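Local coordinates for protein tartronate semialdehyde reductase (PDB 1VPD) that probably reduces tartronate semialdehyde to D-glycerate with NADH or NADPH, the last step of galactarate breakdown, at residues Met120-Val125 against Ala170-Lys175; Gly9-Gly14 against Asp63-Met68. One frame throughout, in Å; residues are numbered along the deposited sequence.

How the contacts relate
Contact 2 comes first along the chain. Strand 7-11 runs into the glycine-rich turn at Gly12-Gly14, and the chain then makes helices and two further strands before Asp63-Met68 returns to lie beside Gly9-Gly14, closing a loop of 48 residues. Only afterwards does contact 1 open, at Met120-Val125 on strand 119-126; its 44-residue loop is closed by the start of helix 170-198. The two loops follow in series, neither crossing nor enclosing the other. Contact 2 joins neighbouring strands in the nucleotide-binding half, whereas contact 1 ties the same sheet to the long helix that leaves it. The contacts touch where Val125 packs against Met68.

Contact 1: Met120-Val125 against Ala170-Lys175; sequences MLDAPV and AGNVTK
Lys175 and Val125 make a short hydrogen bond between the end of strand 119-126 and the first turns of helix 170-198: Lys175 NZ donates to Val125 O over 2.7 Å, in the carbonyl plane. The lysine chain leaves its helix with CG anti to the backbone N (chi1 -179°), bends once at chi2 (61°) and then runs extended, which carries the ammonium across to the strand. NZ also bonds to a bound tartaric acid, probably from the crystallisation liquor.

A second bond lies at the start of the helix. Asp122 OD2 receives Asn172 N at 2.9 Å, a fairly straight bond that meets the oxygen on its anti side, 27° out of the carboxylate plane, while OD1 takes the amide of Gly169. An acidic group suits this place, because N-H groups of a first helical turn point back along the axis, with no preceding turn to receive them, and the helix dipole probably stabilises the negative charge.

Between the two bonds sits Pro124, whose rigid ring wedges against the helix. Its CG lies 3.4 Å from Gly171 O and 3.7 Å from Lys175 CB. The same CG also meets Asn172 OD1, which itself accepts from Ile101 N. Gly171, without a side chain, lets the backbone of Asp122 come close, their CA atoms 5.4 Å apart.

Lys175, the probable catalytic lysine, is thus held by the strand beside the tartrate and Ser100, at the junction of the Rossmann-type domain and the long helix, as in 3-hydroxyisobutyrate dehydrogenase relatives.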
# COMPACT_ATOMS: atom_id res chain seq x y z
N MSE A 120 0.39 -17.76 7.30
CA MSE A 120 0.26 -16.34 6.92
C MSE A 120 1.60 -15.71 6.58
O MSE A 120 2.61 -15.94 7.26
CB MSE A 120 -0.42 -15.53 8.03
CG MSE A 120 -0.65 -14.08 7.66
SE MSE A 120 -1.57 -13.17 9.08
CE MSE A 120 -1.46 -11.37 8.50
N LEU A 121 1.61 -14.93 5.50
CA LEU A 121 2.69 -14.00 5.19
C LEU A 121 2.13 -12.58 5.25
O LEU A 121 1.00 -12.34 4.81
CB LEU A 121 3.25 -14.21 3.79
CG LEU A 121 3.81 -15.59 3.41
CD1 LEU A 121 4.15 -15.62 1.94
CD2 LEU A 121 5.01 -15.87 4.27
N ASP A 122 2.93 -11.64 5.76
CA ASP A 122 2.64 -10.22 5.60
C ASP A 122 3.52 -9.68 4.48
O ASP A 122 4.74 -9.60 4.63
CB ASP A 122 2.75 -9.41 6.90
CG ASP A 122 4.14 -9.38 7.52
OD1 ASP A 122 4.77 -10.45 7.70
OD2 ASP A 122 4.66 -8.31 7.95
N ALA A 123 2.89 -9.35 3.35
CA ALA A 123 3.59 -8.98 2.12
C ALA A 123 3.07 -7.66 1.53
O ALA A 123 2.58 -7.63 0.39
CB ALA A 123 3.45 -10.10 1.10
N PRO A 124 3.20 -6.57 2.28
CA PRO A 124 2.83 -5.25 1.76
C PRO A 124 3.74 -4.83 0.61
O PRO A 124 4.79 -5.43 0.33
CB PRO A 124 2.99 -4.32 2.98
CG PRO A 124 3.98 -5.02 3.86
CD PRO A 124 3.71 -6.49 3.66
N VAL A 125 3.30 -3.80 -0.09
CA VAL A 125 3.90 -3.42 -1.35
C VAL A 125 4.23 -1.96 -1.40
O VAL A 125 3.69 -1.14 -0.64
CB VAL A 125 2.98 -3.78 -2.56
CG1 VAL A 125 2.46 -5.21 -2.45
CG2 VAL A 125 1.79 -2.83 -2.69
N ALA A 170 7.56 -8.55 9.84
CA ALA A 170 8.71 -7.85 9.28
C ALA A 170 8.40 -7.20 7.96
O ALA A 170 9.01 -6.18 7.63
CB ALA A 170 9.93 -8.79 9.15
N GLY A 171 7.45 -7.74 7.22
CA GLY A 171 6.98 -7.09 6.01
C GLY A 171 6.43 -5.71 6.35
O GLY A 171 6.80 -4.71 5.72
N ASN A 172 5.54 -5.66 7.32
CA ASN A 172 4.97 -4.39 7.74
C ASN A 172 5.96 -3.47 8.44
O ASN A 172 5.86 -2.28 8.25
CB ASN A 172 3.69 -4.59 8.52
CG ASN A 172 2.51 -4.79 7.57
OD1 ASN A 172 2.23 -3.92 6.75
ND2 ASN A 172 1.88 -5.95 7.63
N VAL A 173 6.94 -4.00 9.17
CA VAL A 173 7.98 -3.11 9.69
C VAL A 173 8.71 -2.45 8.52
O VAL A 173 8.98 -1.26 8.54
CB VAL A 173 8.98 -3.85 10.62
CG1 VAL A 173 10.18 -2.98 10.96
CG2 VAL A 173 8.32 -4.30 11.87
N THR A 174 9.03 -3.24 7.49
CA THR A 174 9.72 -2.74 6.31
C THR A 174 8.85 -1.70 5.60
O THR A 174 9.36 -0.66 5.16
CB THR A 174 10.11 -3.91 5.39
OG1 THR A 174 10.96 -4.82 6.10
CG2 THR A 174 10.93 -3.44 4.20
N LYS A 175 7.56 -1.98 5.52
CA LYS A 175 6.61 -1.02 4.95
C LYS A 175 6.51 0.28 5.78
O LYS A 175 6.32 1.35 5.19
CB LYS A 175 5.23 -1.65 4.76
CG LYS A 175 4.17 -0.73 4.13
CD LYS A 175 4.52 -0.22 2.72
CE LYS A 175 3.30 0.42 2.05
NZ LYS A 175 3.66 1.13 0.78

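Contact 2: Gly9-Gly14 against Asp63-Met68; sequences GFIGLG and DVIITM
Phe10 and Ile66 are paired neighbours on adjacent parallel strands, and their side chains leave the same face of the sheet. Followed outward, Ile66 begins with CB, which stands 3.8 Å from Gly9 O and about as close to Phe10 CD1. At CB the chain branches. The methyl CG2, anti to the backbone N while CG1 lies beside it (chi1 -68°), sits over one face of the Phe10 ring, offset toward the rim, 3.9 Å from the centroid and 17° off the ring normal, a CH-pi contact. The other branch keeps Ile66 CD1 on the same side of the ring, beyond its CD1-CE1 bond, 4.0 Å from Phe10 CD1. A branched isoleucine suits the place because it lays two arms on one side of the ring. Leu24 of helix 17-26 and Met158 pack on both residues.

On the reverse face Ile11 and Ile65 run alongside each other, Ile11 CD1 4.2 Å from Ile65 CG2, with Ala59 and Ile58 of helix 55-61 nearby. Gly9, with no side chain, lets the CA atoms of Gly9 and Ile65 approach to 4.0 Å.

Four backbone hydrogen bonds hold the strands in parallel register: Gly9 N to Val64 O, Ile66 N to Gly9 O, Ile11 N to Ile66 O and Met68 N to Ile11 O. Gly12, whose positive phi (113°) suits a residue without a beta carbon, still lies against Met68, its CA 3.3 Å from Met68 O in a CA-H...O contact. The chains then separate, and a water bridges them, accepting from Gly14 N and donating to Met68 O.

Gly12 and Gly14 belong to a GxGxxG-like pattern. Strand 7-11 lies between 30-34 and 64-67, the 3-2-1-4 order of a Rossmann fold, with the glycine-rich turn predicted to bind NAD.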
# COMPACT_ATOMS: atom_id res chain seq x y z
N GLY A 9 -7.41 -16.95 -4.08
CA GLY A 9 -8.41 -16.03 -3.59
C GLY A 9 -7.82 -14.63 -3.65
O GLY A 9 -6.62 -14.49 -3.45
N PHE A 10 -8.64 -13.63 -3.92
CA PHE A 10 -8.16 -12.24 -3.91
C PHE A 10 -9.28 -11.36 -3.38
O PHE A 10 -10.31 -11.21 -4.04
CB PHE A 10 -7.72 -11.81 -5.31
CG PHE A 10 -6.72 -10.69 -5.31
CD1 PHE A 10 -5.44 -10.90 -5.81
CD2 PHE A 10 -7.05 -9.43 -4.83
CE1 PHE A 10 -4.51 -9.87 -5.84
CE2 PHE A 10 -6.10 -8.39 -4.85
CZ PHE A 10 -4.84 -8.63 -5.37
N ILE A 11 -9.08 -10.77 -2.20
CA ILE A 11 -10.12 -9.99 -1.55
C ILE A 11 -9.57 -8.58 -1.35
O ILE A 11 -8.59 -8.40 -0.62
CB ILE A 11 -10.52 -10.61 -0.20
CG1 ILE A 11 -11.03 -12.04 -0.39
CG2 ILE A 11 -11.59 -9.77 0.45
CD1 ILE A 11 -11.31 -12.77 0.89
N GLY A 12 -10.22 -7.61 -1.99
CA GLY A 12 -9.82 -6.22 -1.96
C GLY A 12 -9.36 -5.80 -3.34
O GLY A 12 -8.23 -6.05 -3.72
N LEU A 13 -10.27 -5.17 -4.09
CA LEU A 13 -10.08 -4.83 -5.49
C LEU A 13 -10.11 -3.31 -5.65
O LEU A 13 -10.80 -2.75 -6.53
CB LEU A 13 -11.16 -5.50 -6.35
CG LEU A 13 -11.23 -7.01 -6.22
CD1 LEU A 13 -12.39 -7.55 -7.05
CD2 LEU A 13 -9.91 -7.67 -6.63
N GLY A 14 -9.37 -2.63 -4.78
CA GLY A 14 -9.31 -1.17 -4.81
C GLY A 14 -8.26 -0.65 -5.79
O GLY A 14 -7.87 -1.32 -6.75
N ASP A 63 -6.56 -22.57 -1.94
CA ASP A 63 -5.52 -22.99 -0.99
C ASP A 63 -4.66 -21.82 -0.55
O ASP A 63 -3.89 -21.94 0.40
CB ASP A 63 -4.56 -23.99 -1.64
CG ASP A 63 -5.20 -25.33 -1.95
OD1 ASP A 63 -6.08 -25.79 -1.18
OD2 ASP A 63 -4.85 -26.00 -2.94
N VAL A 64 -4.74 -20.73 -1.30
CA VAL A 64 -4.03 -19.48 -0.97
C VAL A 64 -4.95 -18.31 -1.28
O VAL A 64 -5.68 -18.31 -2.28
CB VAL A 64 -2.67 -19.36 -1.72
CG1 VAL A 64 -2.87 -19.33 -3.23
CG2 VAL A 64 -1.88 -18.12 -1.24
N ILE A 65 -4.93 -17.31 -0.40
CA ILE A 65 -5.81 -16.15 -0.52
C ILE A 65 -4.94 -14.93 -0.30
O ILE A 65 -4.19 -14.88 0.67
CB ILE A 65 -6.92 -16.17 0.55
CG1 ILE A 65 -7.79 -17.42 0.40
CG2 ILE A 65 -7.80 -14.94 0.44
CD1 ILE A 65 -7.95 -18.18 1.66
N ILE A 66 -5.03 -13.98 -1.21
CA ILE A 66 -4.44 -12.64 -1.03
C ILE A 66 -5.49 -11.66 -0.52
O ILE A 66 -6.61 -11.62 -1.04
CB ILE A 66 -3.84 -12.15 -2.37
CG1 ILE A 66 -2.64 -12.99 -2.76
CG2 ILE A 66 -3.50 -10.63 -2.33
CD1 ILE A 66 -2.30 -12.90 -4.23
N THR A 67 -5.14 -10.84 0.48
CA THR A 67 -5.99 -9.70 0.88
C THR A 67 -5.24 -8.42 0.57
O THR A 67 -4.03 -8.37 0.73
CB THR A 67 -6.38 -9.74 2.36
OG1 THR A 67 -5.23 -10.05 3.18
CG2 THR A 67 -7.39 -10.85 2.63
N MSE A 68 -5.96 -7.41 0.10
CA MSE A 68 -5.41 -6.08 -0.14
C MSE A 68 -6.45 -5.10 0.37
O MSE A 68 -7.35 -4.68 -0.36
CB MSE A 68 -5.07 -5.87 -1.62
CG MSE A 68 -4.53 -4.47 -2.03
SE MSE A 68 -3.23 -3.84 -0.83
CE MSE A 68 -1.67 -4.07 -1.84
O HOH W 1 -8.30 -3.05 -2.19